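Local atomic coordinates of fatty acyl CoA synthetase FADD13 (FATTY-ACYL-CoA SYNTHETASE) (Mycobacterium tuberculosis, PDB entry 3R44), a protein that is a fatty acyl-CoA synthetase of the AMP-binding enzyme family, in the ANL clan. Residues Ile98-Ala103 with Pro219-Ala224. Residues are numbered along the deposited sequence; the frame is centred on the assembly and turned at random.
Sequences INTRLA and PMFHVA
Phe-221 lays its ring flat against the turn at Asn-99, a CH-pi contact in which Asn-99 CA stands 3.5 Å from the ring centroid and only 7° off the ring normal. A phenyl ring suits this place because its pi face accepts the weakly polarised C-H of CA. Its CG takes the position between the backbone N and the carbonyl carbon (chi1 52°), which carries the ring towards the other loop. The opposite face receives Pro-219 CB, near the rim, so the flat ring is sandwiched between the turn and its own loop.

Van der Waals packing extends the contact. The Asn-99 amide, nearly parallel to the ring, brings CG to 3.5 Å from Phe-221 CE1. Threonine's chi1 of 55° turns Thr-100 OG1 to the ring, 3.4 Å from Phe-221 CE2, while its side chain also touches Leu-74.

Hydrogen bonding shapes the type I turn Asn-99 to Leu-102. Leu-102 N bonds to Asn-99 O (3.3 Å). Asn-99 OD1 accepts from Arg-101 N at 2.8 Å, an Asx turn that holds the amide above the CE1-CZ rim, on CA's side of the ring; asparagine's short side chain can reach forward to the backbone N two residues on.

The contact joins the loop between strand 94-97 and helix 104-114 to the turn leading into helix 223-235. Ile-98 packs on strand 70-74 and helix 104-114, and Met-220 on helix 79-91.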
loop_
_atom_site.group_PDB
_atom_site.type_symbol
_atom_site.label_atom_id
_atom_site.label_comp_id
_atom_site.label_asym_id
_atom_site.label_seq_id
_atom_site.Cartn_x
_atom_site.Cartn_y
_atom_site.Cartn_z
ATOM N N ILE A 98 -7.911 -2.425 9.625
ATOM C CA ILE A 98 -7.764 -1.011 9.977
ATOM C C ILE A 98 -6.364 -0.682 10.469
ATOM O O ILE A 98 -5.784 -1.428 11.293
ATOM C CB ILE A 98 -8.813 -0.614 11.034
ATOM C CG1 ILE A 98 -10.238 -0.885 10.493
ATOM C CG2 ILE A 98 -8.650 0.853 11.425
ATOM C CD1 ILE A 98 -11.358 -0.703 11.538
ATOM N N ASN A 99 -5.817 0.420 9.975
ATOM C CA ASN A 99 -4.484 0.917 10.383
ATOM C C ASN A 99 -4.499 1.210 11.886
ATOM O O ASN A 99 -5.259 2.063 12.338
ATOM C CB ASN A 99 -4.195 2.190 9.555
ATOM C CG ASN A 99 -2.839 2.844 9.822
ATOM O OD1 ASN A 99 -2.235 2.711 10.867
ATOM N ND2 ASN A 99 -2.351 3.559 8.815
ATOM N N THR A 100 -3.652 0.513 12.647
ATOM C CA THR A 100 -3.584 0.664 14.098
ATOM C C THR A 100 -2.869 1.939 14.578
ATOM O O THR A 100 -2.687 2.123 15.798
ATOM C CB THR A 100 -2.831 -0.499 14.706
ATOM O OG1 THR A 100 -1.551 -0.585 14.072
ATOM C CG2 THR A 100 -3.544 -1.784 14.470
ATOM N N ARG A 101 -2.425 2.788 13.644
ATOM C CA ARG A 101 -1.858 4.109 13.968
ATOM C C ARG A 101 -2.900 5.208 13.943
ATOM O O ARG A 101 -2.617 6.333 14.327
ATOM C CB ARG A 101 -0.715 4.488 12.996
ATOM C CG ARG A 101 0.477 3.512 12.973
ATOM N N LEU A 102 -4.107 4.908 13.461
ATOM C CA LEU A 102 -5.147 5.923 13.364
ATOM C C LEU A 102 -5.702 6.229 14.730
ATOM O O LEU A 102 -5.737 5.371 15.607
ATOM C CB LEU A 102 -6.266 5.467 12.459
ATOM C CG LEU A 102 -5.959 5.362 10.974
ATOM C CD1 LEU A 102 -7.119 4.658 10.231
ATOM C CD2 LEU A 102 -5.625 6.677 10.305
ATOM N N ALA A 103 -6.126 7.485 14.892
ATOM C CA ALA A 103 -6.743 7.963 16.112
ATOM C C ALA A 103 -8.178 7.477 16.200
ATOM O O ALA A 103 -8.779 7.075 15.203
ATOM C CB ALA A 103 -6.705 9.492 16.156
ATOM N N PRO A 219 3.121 -3.818 8.087
ATOM C CA PRO A 219 1.808 -4.181 8.653
ATOM C C PRO A 219 0.852 -4.836 7.681
ATOM O O PRO A 219 0.738 -4.446 6.509
ATOM C CB PRO A 219 1.243 -2.836 9.118
ATOM C CG PRO A 219 2.496 -2.014 9.397
ATOM C CD PRO A 219 3.442 -2.402 8.297
ATOM N N MET A 220 0.074 -5.777 8.198
ATOM C CA MET A 220 -0.830 -6.521 7.359
ATOM C C MET A 220 -2.039 -5.745 6.924
ATOM O O MET A 220 -2.777 -6.202 6.031
ATOM C CB MET A 220 -1.215 -7.823 8.020
ATOM C CG MET A 220 -0.084 -8.852 7.970
ATOM S SD MET A 220 -0.382 -10.152 9.211
ATOM C CE MET A 220 1.126 -11.150 8.984
ATOM N N PHE A 221 -2.277 -4.583 7.516
ATOM C CA PHE A 221 -3.388 -3.790 7.064
ATOM C C PHE A 221 -3.070 -2.993 5.796
ATOM O O PHE A 221 -3.911 -2.230 5.374
ATOM C CB PHE A 221 -3.958 -2.875 8.168
ATOM C CG PHE A 221 -2.907 -1.990 8.862
ATOM C CD1 PHE A 221 -2.342 -0.893 8.202
ATOM C CD2 PHE A 221 -2.458 -2.298 10.161
ATOM C CE1 PHE A 221 -1.319 -0.123 8.804
ATOM C CE2 PHE A 221 -1.470 -1.524 10.780
ATOM C CZ PHE A 221 -0.901 -0.421 10.101
ATOM N N HIS A 222 -1.844 -3.059 5.285
ATOM C CA HIS A 222 -1.464 -2.392 4.040
ATOM C C HIS A 222 -1.860 -3.385 2.947
ATOM O O HIS A 222 -1.621 -4.575 3.082
ATOM C CB HIS A 222 0.066 -2.157 3.909
ATOM C CG HIS A 222 0.617 -1.106 4.818
ATOM N ND1 HIS A 222 0.100 0.171 4.877
ATOM C CD2 HIS A 222 1.664 -1.129 5.682
ATOM C CE1 HIS A 222 0.772 0.878 5.772
ATOM N NE2 HIS A 222 1.715 0.110 6.287
ATOM N N VAL A 223 -2.439 -2.887 1.864
ATOM C CA VAL A 223 -2.914 -3.762 0.806
ATOM C C VAL A 223 -1.841 -4.628 0.226
ATOM O O VAL A 223 -2.103 -5.807 -0.086
ATOM C CB VAL A 223 -3.720 -2.968 -0.273
ATOM C CG1 VAL A 223 -2.761 -2.151 -1.203
ATOM C CG2 VAL A 223 -4.546 -3.910 -1.058
ATOM N N ALA A 224 -0.618 -4.127 0.096
ATOM C CA ALA A 224 0.378 -4.951 -0.495
ATOM C C ALA A 224 0.807 -6.077 0.425
ATOM O O ALA A 224 1.206 -7.132 -0.064
ATOM C CB ALA A 224 1.591 -4.141 -0.940
#